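Local coordinates for protein alpha-L-arabinofuranosidase B (Aspergillus kawachii, PDB 6SXT) that hydrolyses terminal non-reducing alpha-L-arabinofuranosyl residues from arabinoxylan, arabinan and arabinogalactan with a catalytic domain joined to a C-terminal arabinose-binding domain, at residues V112-Q117 / V313-V318; A149-T154 / G288-G293; I223-V228 / G243-S248; Y317-L322 / N382-S387. All blocks are in the same frame, centred on the assembly; numbering follows the deposited sequence. Where two conformers were deposited one is given.

Interaction 1 (V112-Q117 / V313-V318)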
loop_
_atom_site.group_PDB
_atom_site.type_symbol
_atom_site.label_atom_id
_atom_site.label_comp_id
_atom_site.label_asym_id
_atom_site.label_seq_id
_atom_site.Cartn_x
_atom_site.Cartn_y
_atom_site.Cartn_z
ATOM N N VAL A 112 -6.764 -9.826 0.728
ATOM C CA VAL A 112 -6.116 -11.147 0.769
ATOM C C VAL A 112 -7.110 -12.140 1.366
ATOM O O VAL A 112 -8.131 -11.709 1.933
ATOM C CB VAL A 112 -4.810 -11.138 1.574
ATOM C CG1 VAL A 112 -3.760 -10.294 0.863
ATOM C CG2 VAL A 112 -5.079 -10.697 3.008
ATOM N N THR A 113 -6.742 -13.409 1.331
ATOM C CA THR A 113 -7.305 -14.382 2.253
ATOM C C THR A 113 -6.170 -14.953 3.067
ATOM O O THR A 113 -5.036 -15.103 2.546
ATOM C CB THR A 113 -8.162 -15.479 1.608
ATOM O OG1 THR A 113 -7.376 -16.157 0.616
ATOM C CG2 THR A 113 -9.437 -14.927 1.010
ATOM N N LEU A 114 -6.457 -15.263 4.317
ATOM C CA LEU A 114 -5.552 -16.028 5.214
ATOM C C LEU A 114 -6.257 -17.351 5.502
ATOM O O LEU A 114 -7.370 -17.308 6.102
ATOM C CB LEU A 114 -5.266 -15.247 6.499
ATOM C CG LEU A 114 -4.102 -14.265 6.444
ATOM C CD1 LEU A 114 -4.402 -13.107 5.506
ATOM C CD2 LEU A 114 -3.840 -13.719 7.840
ATOM N N ASN A 115 -5.713 -18.425 4.960
ATOM C CA ASN A 115 -6.344 -19.781 5.016
ATOM C C ASN A 115 -7.834 -19.697 4.646
ATOM O O ASN A 115 -8.696 -20.312 5.354
ATOM C CB ASN A 115 -6.185 -20.368 6.389
ATOM C CG ASN A 115 -6.291 -21.899 6.417
ATOM O OD1 ASN A 115 -6.361 -22.574 5.383
ATOM N ND2 ASN A 115 -6.341 -22.404 7.627
ATOM N N GLY A 116 -8.135 -18.962 3.603
ATOM C CA GLY A 116 -9.471 -18.840 3.005
ATOM C C GLY A 116 -10.381 -17.784 3.589
ATOM O O GLY A 116 -11.490 -17.621 3.025
ATOM N N GLN A 117 -9.982 -17.071 4.634
ATOM C CA GLN A 117 -10.781 -16.027 5.281
ATOM C C GLN A 117 -10.267 -14.673 4.787
ATOM O O GLN A 117 -9.055 -14.415 4.849
ATOM C CB GLN A 117 -10.667 -16.225 6.797
ATOM C CG GLN A 117 -11.557 -15.305 7.580
ATOM C CD GLN A 117 -11.641 -15.646 9.069
ATOM O OE1 GLN A 117 -11.879 -14.706 9.822
ATOM N NE2 GLN A 117 -11.496 -16.918 9.438
ATOM N N VAL A 313 3.865 -18.985 6.852
ATOM C CA VAL A 313 3.472 -19.930 5.793
ATOM C C VAL A 313 2.151 -20.599 6.227
ATOM O O VAL A 313 1.228 -20.721 5.383
ATOM C CB VAL A 313 4.578 -20.958 5.509
ATOM C CG1 VAL A 313 4.075 -22.087 4.627
ATOM C CG2 VAL A 313 5.765 -20.270 4.841
ATOM N N ALA A 314 2.038 -20.968 7.469
ATOM C CA ALA A 314 0.796 -21.656 7.929
ATOM C C ALA A 314 -0.392 -20.706 7.953
ATOM O O ALA A 314 -1.547 -21.201 7.954
ATOM C CB ALA A 314 1.018 -22.293 9.273
ATOM N N ALA A 315 -0.188 -19.404 8.008
ATOM C CA ALA A 315 -1.292 -18.422 7.896
ATOM C C ALA A 315 -1.898 -18.446 6.496
ATOM O O ALA A 315 -3.038 -17.956 6.338
ATOM C CB ALA A 315 -0.856 -17.049 8.278
ATOM N N LYS A 316 -1.191 -18.937 5.488
ATOM C CA LYS A 316 -1.700 -19.173 4.120
ATOM C C LYS A 316 -2.264 -17.903 3.475
ATOM O O LYS A 316 -3.444 -17.814 3.106
ATOM C CB LYS A 316 -2.722 -20.313 4.082
ATOM C CG LYS A 316 -2.065 -21.655 4.369
ATOM C CD LYS A 316 -3.060 -22.794 4.519
ATOM C CE LYS A 316 -2.314 -24.114 4.656
ATOM N NZ LYS A 316 -3.263 -25.232 4.876
ATOM N N TYR A 317 -1.375 -16.947 3.251
ATOM C CA TYR A 317 -1.680 -15.737 2.464
ATOM C C TYR A 317 -1.912 -16.107 1.003
ATOM O O TYR A 317 -1.071 -16.794 0.384
ATOM C CB TYR A 317 -0.519 -14.741 2.518
ATOM C CG TYR A 317 -0.477 -13.812 3.708
ATOM C CD1 TYR A 317 0.165 -14.145 4.862
ATOM C CD2 TYR A 317 -1.121 -12.587 3.661
ATOM C CE1 TYR A 317 0.180 -13.301 5.972
ATOM C CE2 TYR A 317 -1.139 -11.752 4.762
ATOM C CZ TYR A 317 -0.451 -12.080 5.915
ATOM O OH TYR A 317 -0.477 -11.219 6.980
ATOM N N VAL A 318 -3.005 -15.631 0.477
ATOM C CA VAL A 318 -3.400 -15.738 -0.939
ATOM C C VAL A 318 -3.981 -14.399 -1.363
ATOM O O VAL A 318 -4.676 -13.734 -0.587
ATOM C CB VAL A 318 -4.384 -16.896 -1.171
ATOM C CG1 VAL A 318 -4.818 -16.957 -2.639
ATOM C CG2 VAL A 318 -3.791 -18.207 -0.683
HETATM O O HOH W 1 -5.955 -18.064 1.890
#

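Interaction 2 (A149-T154 / G288-G293)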
loop_
_atom_site.group_PDB
_atom_site.type_symbol
_atom_site.label_atom_id
_atom_site.label_comp_id
_atom_site.label_asym_id
_atom_site.label_seq_id
_atom_site.Cartn_x
_atom_site.Cartn_y
_atom_site.Cartn_z
ATOM N N ALA A 149 8.626 -7.984 8.211
ATOM C CA ALA A 149 7.364 -7.593 7.603
ATOM C C ALA A 149 7.001 -8.593 6.543
ATOM O O ALA A 149 7.909 -9.098 5.842
ATOM C CB ALA A 149 7.415 -6.190 7.057
ATOM N N VAL A 150 5.701 -8.767 6.360
ATOM C CA VAL A 150 5.190 -9.478 5.163
ATOM C C VAL A 150 4.627 -8.402 4.242
ATOM O O VAL A 150 3.742 -7.609 4.656
ATOM C CB VAL A 150 4.125 -10.530 5.505
ATOM C CG1 VAL A 150 3.505 -11.115 4.237
ATOM C CG2 VAL A 150 4.718 -11.624 6.400
ATOM N N LEU A 151 5.176 -8.333 3.043
ATOM C CA LEU A 151 4.923 -7.275 2.050
ATOM C C LEU A 151 4.506 -7.900 0.718
ATOM O O LEU A 151 4.675 -9.080 0.483
ATOM C CB LEU A 151 6.208 -6.452 1.848
ATOM C CG LEU A 151 6.886 -5.938 3.118
ATOM C CD1 LEU A 151 8.217 -5.245 2.751
ATOM C CD2 LEU A 151 5.977 -4.973 3.861
ATOM N N ASP A 152 3.953 -7.058 -0.138
ATOM C CA ASP A 152 3.628 -7.412 -1.548
ATOM C C ASP A 152 4.896 -7.213 -2.353
ATOM O O ASP A 152 5.288 -6.069 -2.601
ATOM C CB ASP A 152 2.440 -6.584 -2.064
ATOM C CG ASP A 152 2.051 -6.869 -3.497
ATOM O OD1 ASP A 152 2.839 -7.573 -4.187
ATOM O OD2 ASP A 152 0.984 -6.403 -3.917
ATOM N N GLY A 153 5.552 -8.287 -2.773
ATOM C CA GLY A 153 6.783 -8.134 -3.538
ATOM C C GLY A 153 6.591 -7.566 -4.930
ATOM O O GLY A 153 7.591 -7.294 -5.597
ATOM N N THR A 154 5.368 -7.368 -5.390
ATOM C CA THR A 154 5.050 -6.839 -6.728
ATOM C C THR A 154 4.616 -5.377 -6.644
ATOM O O THR A 154 4.394 -4.764 -7.719
ATOM C CB THR A 154 4.002 -7.681 -7.463
ATOM O OG1 THR A 154 2.714 -7.451 -6.909
ATOM C CG2 THR A 154 4.380 -9.132 -7.430
ATOM N N GLY A 288 4.033 0.647 -1.674
ATOM C CA GLY A 288 4.197 -0.735 -1.194
ATOM C C GLY A 288 2.996 -1.146 -0.397
ATOM O O GLY A 288 2.105 -0.343 -0.179
ATOM N N THR A 289 2.961 -2.413 -0.033
ATOM C CA THR A 289 1.864 -2.941 0.752
ATOM C C THR A 289 2.415 -3.692 1.953
ATOM O O THR A 289 3.277 -4.569 1.770
ATOM C CB THR A 289 0.993 -3.921 -0.046
ATOM O OG1 THR A 289 0.429 -3.234 -1.163
ATOM C CG2 THR A 289 -0.136 -4.500 0.775
ATOM N N PHE A 290 1.863 -3.392 3.107
ATOM C CA PHE A 290 2.230 -4.012 4.394
ATOM C C PHE A 290 1.068 -4.843 4.903
ATOM O O PHE A 290 -0.078 -4.345 4.970
ATOM C CB PHE A 290 2.570 -2.917 5.401
ATOM C CG PHE A 290 2.886 -3.359 6.804
ATOM C CD1 PHE A 290 4.185 -3.567 7.203
ATOM C CD2 PHE A 290 1.877 -3.477 7.750
ATOM C CE1 PHE A 290 4.516 -3.889 8.510
ATOM C CE2 PHE A 290 2.192 -3.828 9.065
ATOM C CZ PHE A 290 3.518 -4.023 9.447
ATOM N N TYR A 291 1.341 -6.097 5.261
ATOM C CA TYR A 291 0.282 -6.976 5.828
ATOM C C TYR A 291 0.485 -7.171 7.341
ATOM O O TYR A 291 -0.508 -7.207 8.093
ATOM C CB TYR A 291 0.322 -8.330 5.103
ATOM C CG TYR A 291 -0.028 -8.213 3.638
ATOM C CD1 TYR A 291 -1.315 -7.973 3.191
ATOM C CD2 TYR A 291 0.950 -8.350 2.669
ATOM C CE1 TYR A 291 -1.630 -7.874 1.847
ATOM C CE2 TYR A 291 0.644 -8.241 1.337
ATOM C CZ TYR A 291 -0.632 -8.013 0.908
ATOM O OH TYR A 291 -0.935 -7.943 -0.431
ATOM N N GLU A 292 1.705 -7.432 7.783
ATOM C CA GLU A 292 2.025 -7.665 9.191
ATOM C C GLU A 292 3.507 -7.398 9.411
ATOM O O GLU A 292 4.286 -7.503 8.445
ATOM C CB GLU A 292 1.672 -9.097 9.640
ATOM C CG GLU A 292 2.437 -10.193 8.909
ATOM C CD GLU A 292 2.059 -11.598 9.364
ATOM O OE1 GLU A 292 0.958 -12.015 8.990
ATOM O OE2 GLU A 292 2.814 -12.193 10.153
ATOM N N GLY A 293 3.863 -7.097 10.637
ATOM C CA GLY A 293 5.282 -6.943 10.951
ATOM C C GLY A 293 5.454 -6.641 12.422
ATOM O O GLY A 293 4.496 -6.283 13.112
HETATM O O HOH W 2 5.296 -3.904 -0.844
HETATM O O HOH W 3 -0.853 -5.102 -2.508
#

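Interaction 3 (I223-V228 / G243-S248). With ACT (acetate ion), chain H.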
loop_
_atom_site.group_PDB
_atom_site.type_symbol
_atom_site.label_atom_id
_atom_site.label_comp_id
_atom_site.label_asym_id
_atom_site.label_seq_id
_atom_site.Cartn_x
_atom_site.Cartn_y
_atom_site.Cartn_z
ATOM N N ILE A 223 13.527 -9.839 -5.730
ATOM C CA ILE A 223 12.360 -10.538 -5.121
ATOM C C ILE A 223 11.342 -10.866 -6.215
ATOM O O ILE A 223 10.918 -9.974 -6.907
ATOM C CB ILE A 223 11.730 -9.607 -4.077
ATOM C CG1 ILE A 223 12.743 -9.348 -2.939
ATOM C CG2 ILE A 223 10.392 -10.173 -3.564
ATOM C CD1 ILE A 223 13.426 -10.562 -2.398
ATOM N N SER A 224 10.986 -12.124 -6.359
ATOM C CA SER A 224 9.905 -12.530 -7.284
ATOM C C SER A 224 8.903 -13.358 -6.487
ATOM O O SER A 224 8.523 -14.441 -7.015
ATOM C CB SER A 224 10.420 -13.281 -8.483
ATOM O OG SER A 224 11.398 -14.223 -8.076
ATOM N N TYR A 225 8.542 -12.868 -5.284
ATOM C CA TYR A 225 7.365 -13.414 -4.581
ATOM C C TYR A 225 6.272 -12.390 -4.443
ATOM O O TYR A 225 6.446 -11.232 -4.063
ATOM C CB TYR A 225 7.755 -13.933 -3.216
ATOM C CG TYR A 225 8.988 -14.792 -3.174
ATOM C CD1 TYR A 225 9.151 -15.916 -3.945
ATOM C CD2 TYR A 225 9.980 -14.398 -2.311
ATOM C CE1 TYR A 225 10.333 -16.658 -3.837
ATOM C CE2 TYR A 225 11.133 -15.138 -2.165
ATOM C CZ TYR A 225 11.294 -16.271 -2.924
ATOM O OH TYR A 225 12.504 -16.891 -2.688
ATOM N N ARG A 226 5.040 -12.844 -4.673
ATOM C CA ARG A 226 3.870 -12.001 -4.452
ATOM C C ARG A 226 3.731 -11.626 -2.969
ATOM O O ARG A 226 3.339 -10.490 -2.674
ATOM C CB ARG A 226 2.611 -12.688 -4.970
ATOM C CG ARG A 226 1.347 -11.908 -4.664
ATOM C CD ARG A 226 1.325 -10.495 -5.216
ATOM N NE ARG A 226 0.083 -9.778 -5.006
ATOM C CZ ARG A 226 -0.328 -9.299 -3.822
ATOM N NH1 ARG A 226 0.460 -9.443 -2.756
ATOM N NH2 ARG A 226 -1.531 -8.749 -3.726
ATOM N N PHE A 227 3.995 -12.528 -2.068
ATOM C CA PHE A 227 4.055 -12.254 -0.626
ATOM C C PHE A 227 5.483 -12.549 -0.190
ATOM O O PHE A 227 5.967 -13.710 -0.326
ATOM C CB PHE A 227 3.067 -13.110 0.158
ATOM C CG PHE A 227 1.647 -12.840 -0.230
ATOM C CD1 PHE A 227 0.939 -11.804 0.353
ATOM C CD2 PHE A 227 0.999 -13.678 -1.118
ATOM C CE1 PHE A 227 -0.367 -11.549 -0.044
ATOM C CE2 PHE A 227 -0.320 -13.459 -1.472
ATOM C CZ PHE A 227 -0.988 -12.388 -0.943
ATOM N N VAL A 228 6.173 -11.534 0.307
ATOM C CA VAL A 228 7.579 -11.662 0.724
ATOM C C VAL A 228 7.678 -11.487 2.217
ATOM O O VAL A 228 7.106 -10.530 2.774
ATOM C CB VAL A 228 8.515 -10.748 -0.077
ATOM C CG1 VAL A 228 8.183 -9.305 0.045
ATOM C CG2 VAL A 228 9.969 -11.001 0.327
ATOM N N GLY A 243 15.221 -13.289 3.601
ATOM C CA GLY A 243 14.015 -13.170 2.793
ATOM C C GLY A 243 13.439 -14.545 2.540
ATOM O O GLY A 243 14.157 -15.530 2.427
ATOM N N ALA A 244 12.150 -14.580 2.359
ATOM C CA ALA A 244 11.396 -15.819 2.038
ATOM C C ALA A 244 10.187 -15.463 1.212
ATOM O O ALA A 244 9.707 -14.318 1.249
ATOM C CB ALA A 244 10.920 -16.530 3.269
ATOM N N ASN A 245 9.667 -16.483 0.498
ATOM C CA ASN A 245 8.269 -16.484 0.024
ATOM C C ASN A 245 7.387 -16.693 1.232
ATOM O O ASN A 245 7.475 -17.701 1.889
ATOM C CB ASN A 245 8.115 -17.639 -0.972
ATOM C CG ASN A 245 6.747 -17.631 -1.626
ATOM O OD1 ASN A 245 5.830 -16.966 -1.148
ATOM N ND2 ASN A 245 6.590 -18.469 -2.659
ATOM N N ALA A 246 6.579 -15.691 1.603
ATOM C CA ALA A 246 5.720 -15.792 2.782
ATOM C C ALA A 246 4.667 -16.899 2.595
ATOM O O ALA A 246 4.078 -17.322 3.624
ATOM C CB ALA A 246 5.050 -14.468 3.032
ATOM N N ALA A 247 4.437 -17.346 1.355
ATOM C CA ALA A 247 3.464 -18.430 1.083
ATOM C C ALA A 247 4.119 -19.804 1.086
ATOM O O ALA A 247 3.404 -20.796 1.134
ATOM C CB ALA A 247 2.779 -18.159 -0.217
ATOM N N SER A 248 5.438 -19.926 1.091
ATOM C CA SER A 248 6.055 -21.269 0.922
ATOM C C SER A 248 7.521 -21.281 1.362
ATOM O O SER A 248 8.262 -20.417 0.847
ATOM C CB SER A 248 5.958 -21.687 -0.512
ATOM O OG SER A 248 6.331 -23.070 -0.582
HETATM C C ACT H . -2.782 -9.169 -7.178
HETATM O O ACT H . -3.255 -8.451 -6.077
HETATM O OXT ACT H . -1.490 -9.606 -7.444
HETATM C CH3 ACT H . -3.889 -9.689 -8.130
HETATM O O HOH W 4 14.361 -16.363 -0.769
HETATM O O HOH W 5 4.205 -15.392 -2.739
#

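Interaction 4 (Y317-L322 / N382-S387)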
loop_
_atom_site.group_PDB
_atom_site.type_symbol
_atom_site.label_atom_id
_atom_site.label_comp_id
_atom_site.label_asym_id
_atom_site.label_seq_id
_atom_site.Cartn_x
_atom_site.Cartn_y
_atom_site.Cartn_z
ATOM N N TYR A 317 -1.375 -16.947 3.251
ATOM C CA TYR A 317 -1.680 -15.737 2.464
ATOM C C TYR A 317 -1.912 -16.107 1.003
ATOM O O TYR A 317 -1.071 -16.794 0.384
ATOM C CB TYR A 317 -0.519 -14.741 2.518
ATOM C CG TYR A 317 -0.477 -13.812 3.708
ATOM C CD1 TYR A 317 0.165 -14.145 4.862
ATOM C CD2 TYR A 317 -1.121 -12.587 3.661
ATOM C CE1 TYR A 317 0.180 -13.301 5.972
ATOM C CE2 TYR A 317 -1.139 -11.752 4.762
ATOM C CZ TYR A 317 -0.451 -12.080 5.915
ATOM O OH TYR A 317 -0.477 -11.219 6.980
ATOM N N VAL A 318 -3.005 -15.631 0.477
ATOM C CA VAL A 318 -3.400 -15.738 -0.939
ATOM C C VAL A 318 -3.981 -14.399 -1.363
ATOM O O VAL A 318 -4.676 -13.734 -0.587
ATOM C CB VAL A 318 -4.384 -16.896 -1.171
ATOM C CG1 VAL A 318 -4.818 -16.957 -2.639
ATOM C CG2 VAL A 318 -3.791 -18.207 -0.683
ATOM N N VAL A 319 -3.741 -14.018 -2.614
ATOM C CA VAL A 319 -4.339 -12.798 -3.194
ATOM C C VAL A 319 -5.861 -12.871 -3.068
ATOM O O VAL A 319 -6.441 -13.936 -3.331
ATOM C CB VAL A 319 -3.852 -12.631 -4.641
ATOM C CG1 VAL A 319 -4.697 -11.662 -5.402
ATOM C CG2 VAL A 319 -2.395 -12.193 -4.647
ATOM N N GLY A 320 -6.474 -11.774 -2.644
ATOM C CA GLY A 320 -7.914 -11.637 -2.528
ATOM C C GLY A 320 -8.528 -10.959 -3.751
ATOM O O GLY A 320 -7.791 -10.468 -4.617
ATOM N N SER A 321 -9.841 -10.936 -3.832
ATOM C CA SER A 321 -10.521 -10.256 -4.971
ATOM C C SER A 321 -10.470 -8.741 -4.789
ATOM O O SER A 321 -10.914 -8.214 -3.757
ATOM C CB SER A 321 -11.937 -10.735 -5.084
ATOM O OG SER A 321 -12.583 -10.003 -6.125
ATOM N N LEU A 322 -10.045 -8.040 -5.832
ATOM C CA LEU A 322 -10.084 -6.573 -5.899
ATOM C C LEU A 322 -11.399 -6.046 -6.508
ATOM O O LEU A 322 -11.557 -4.826 -6.531
ATOM C CB LEU A 322 -8.931 -6.123 -6.812
ATOM C CG LEU A 322 -7.577 -6.081 -6.106
ATOM C CD1 LEU A 322 -6.447 -6.159 -7.085
ATOM C CD2 LEU A 322 -7.430 -4.855 -5.208
ATOM N N ASN A 382 -2.692 -5.009 -13.358
ATOM C CA ASN A 382 -3.292 -6.034 -12.484
ATOM C C ASN A 382 -4.342 -6.779 -13.279
ATOM O O ASN A 382 -5.295 -6.130 -13.716
ATOM C CB ASN A 382 -3.853 -5.443 -11.192
ATOM C CG ASN A 382 -4.298 -6.580 -10.299
ATOM O OD1 ASN A 382 -5.276 -7.265 -10.587
ATOM N ND2 ASN A 382 -3.560 -6.808 -9.210
ATOM N N SER A 383 -4.154 -8.078 -13.450
ATOM C CA SER A 383 -5.023 -8.851 -14.363
ATOM C C SER A 383 -6.426 -9.100 -13.801
ATOM O O SER A 383 -7.263 -9.564 -14.555
ATOM C CB SER A 383 -4.345 -10.155 -14.737
ATOM O OG SER A 383 -4.282 -10.938 -13.582
ATOM N N GLN A 384 -6.731 -8.807 -12.517
ATOM C CA GLN A 384 -8.108 -8.878 -11.982
ATOM C C GLN A 384 -8.900 -7.626 -12.353
ATOM O O GLN A 384 -10.090 -7.656 -12.384
ATOM C CB GLN A 384 -8.176 -8.836 -10.435
ATOM C CG GLN A 384 -7.498 -9.919 -9.690
ATOM C CD GLN A 384 -8.010 -9.835 -8.255
ATOM O OE1 GLN A 384 -9.208 -9.699 -8.018
ATOM N NE2 GLN A 384 -7.027 -9.860 -7.383
ATOM N N CYS A 385 -8.197 -6.532 -12.590
ATOM C CA CYS A 385 -8.777 -5.213 -12.808
ATOM C C CYS A 385 -8.793 -4.959 -14.322
ATOM O O CYS A 385 -8.671 -5.934 -15.116
ATOM C CB CYS A 385 -8.039 -4.175 -12.011
ATOM S SG CYS A 385 -8.186 -4.586 -10.222
ATOM N N PHE A 386 -9.106 -3.728 -14.699
ATOM C CA PHE A 386 -9.390 -3.393 -16.119
ATOM C C PHE A 386 -8.695 -2.088 -16.477
ATOM O O PHE A 386 -8.354 -1.200 -15.646
ATOM C CB PHE A 386 -10.891 -3.363 -16.395
ATOM C CG PHE A 386 -11.557 -4.688 -16.170
ATOM C CD1 PHE A 386 -11.503 -5.675 -17.131
ATOM C CD2 PHE A 386 -12.116 -5.001 -14.940
ATOM C CE1 PHE A 386 -12.077 -6.914 -16.918
ATOM C CE2 PHE A 386 -12.686 -6.236 -14.725
ATOM C CZ PHE A 386 -12.655 -7.205 -15.699
ATOM N N SER A 387 -8.551 -1.936 -17.821
ATOM C CA SER A 387 -8.119 -0.669 -18.427
ATOM C C SER A 387 -9.119 -0.331 -19.551
ATOM O O SER A 387 -9.732 -1.272 -20.089
ATOM C CB SER A 387 -6.701 -0.765 -18.919
ATOM O OG SER A 387 -5.768 -1.048 -17.844
#

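Interaction 1 (V112-Q117 / V313-V318)
Ala315, where the chain leaves helix 302-315 for the short strand 317-319, brings its CB within 4.5 Å of Leu114 CD2. That strand pairs antiparallel with strand 111-114 in the concanavalin-like catalytic domain. Lys316 makes the turn with positive phi. Its carbonyl O accepts Asn115 N at 3.0 Å, with the donor above the carbonyl plane, and also accepts a hydrogen bond from a water that bridges to Thr113 OG1 and Gly116 N; that water ties the type I' turn of Leu114-Gln117 to the helix exit. The Lys316 side chain runs out extended beside Asn115, its CD 3.4 Å from Asn115 OD1. Tyr317 and Leu114 form a non-hydrogen-bonded pair, and Leu114 CD1 sits over one face of the phenol ring, 4.0 Å from its centroid. The ring's hydroxyl is held by Glu292 and Thr22. Val318 continues the ladder in a hydrogen-bonded pair with Thr113: Thr113 N gives to Val318 O at 2.8 Å, and Val318 N returns a bond to Thr113 O. On the face that carries Thr113 and Val318, Thr113 OG1, placed by chi1 57° between its own N and carbonyl carbon, reaches to 3.6 Å from Val318 CB.

Interaction 2 (A149-T154 / G288-G293)
Val150 is held on both its backbone polar atoms: its N gives to Glu292 O at 2.8 Å, and its O receives Tyr291 N at 2.9 Å. Tyr291 and Glu292 thus stand together opposite Val150, a classic beta bulge in strand 288-296. Asp152 N adds a longer bond to Thr289 O, 3.2 Å. These bonds join antiparallel strands 145-152 and 288-296 of the main catalytic sheet. Two waters extend the pairing, one between Asp152 O and Thr289 N, the other between Asp152 OD2 and Thr289 OG1, a hydroxyl also bonded to His155. Asp152 OD1 reaches forward to Thr154, accepting from its N in an Asx turn and from its OG1 at 2.7 Å. Val150 CG2 lies 3.7 Å from Glu292 CG, while the Tyr291 ring offers its edge to the Val150 carbonyl and its hydroxyl bonds Arg226. On the other face Phe290 meets Ala149 CB and Leu151 CD2, the latter 4.0 Å from Phe290 CD1. Glu292, with CG between its own N and carbonyl carbon (chi1 62°), sends its carboxylate to Arg23, Tyr148 and Tyr317. This buried carboxylate lies beside apolar packing; Arg23 and the two phenols would probably favour its ionised form, whereas Glu292 N remains buried without a partner.

Interaction 3 (I223-V228 / G243-S248)
Tyr225 lays its ring flat over Asn245, at the end where the beta hairpin of strands 227-235 and 238-245 opens. Asn245 CB stands 3.6 Å from the ring centroid and 11° off the normal, a CH-pi contact over the middle of the face. In Asn245, chi1 -174° swings CG over the ring, and chi2 -16° leaves the amide plane 16° from the ring plane. Asn245 N also lies over this face, 3.3 Å from Tyr225 CE2. At the ring's edge the hydroxyl holds a water, which makes a weak bond to Gly243 O. The amide oxygen of Asn245 also serves the turn: OD1 accepts Ala247 N at 2.9 Å, closing an Asx turn within the type I turn of Asn245-Ser248, and accepts a second hydrogen bond, from a water that in turn accepts Phe227 N. Across the strands Ala246 N gives to Phe227 O at 2.8 Å, the donor standing above the carbonyl plane. Ala246 CB meets Phe227 CB at 3.7 Å, and Val228 CG2 approaches Ala244 O. Beyond CB the Phe227 ring leads away from the hairpin partner, with Arg226 NH1 over one face. Arg226, bent at chi2, sends NE and NH2 in a two-pronged grip to an acetate, probably from the crystallisation liquor. Ala244 and Ala246 face Gln309 and Ile312 of helix 302-315, whereas Phe227 packs against Tyr291 of strand 288-296 and reaches Tyr317 and Val319 of strand 317-319.

Interaction 4 (Y317-L322 / N382-S387)
Two hydrogen bonds through one primary amide carry this contact: Gln384 NE2 gives to Gly320 O at 2.9 Å, and Gln384 OE1 accepts Leu322 N at 2.9 Å. The second is nearly straight, 170° at the hydrogen, although the donor is tilted from the plane of the side-chain carbonyl. Beyond CG the Gln384 chain is extended (chi2 -166°), which carries the amide from its own turn to the backbone that leads from strand 317-319 into the arabinose-binding domain, a beta-trefoil. A further polar bond shapes the turn that carries Gln384: Asn382 OD1 accepts Gln384 N at 2.9 Å, an Asx turn inside the type I turn of Asn382-Cys385, which probably helps to steady Gln384. Van der Waals contacts frame the amide. Leu322 crosses Gln384 at about a right angle; its CD1 lies 3.6 Å from Asn382 ND2, and in an apolar contact its CB rests 3.8 Å from Cys385 SG. That sulfur is tied to Cys423 in a disulfide, so Leu322 leans on a covalently fixed point of the trefoil, while Leu322 O accepts from Arg436. With donor and acceptor of one amide both used on backbone groups two residues apart, the side chain stands in for a strand partner, and the rotation of its amide is fixed by complementary bonds without any formal charge.

How the interactions relate
Interaction 2 is wholly buried and interactions 1, 3 and 4 are partly so. The first three belong to one catalytic sheet. Interactions 2 and 3 meet through neighbouring strands 145-152 and 227-235, where Leu151 O lies 2.9 Å from Val228 N. Interactions 1 and 2 join where Tyr317 OH approaches Glu292 OE1 at 2.6 Å, and the rings of Tyr317, Tyr291 and Phe227 gather between the first three contacts. Strand 317-319 is common to interactions 1 and 4: it pairs in the sheet, then leads on to the trefoil. Backbone ladders dominate interactions 1 and 2, a ring over an asparagine marks interaction 3, and a side-chain amide holds interaction 4.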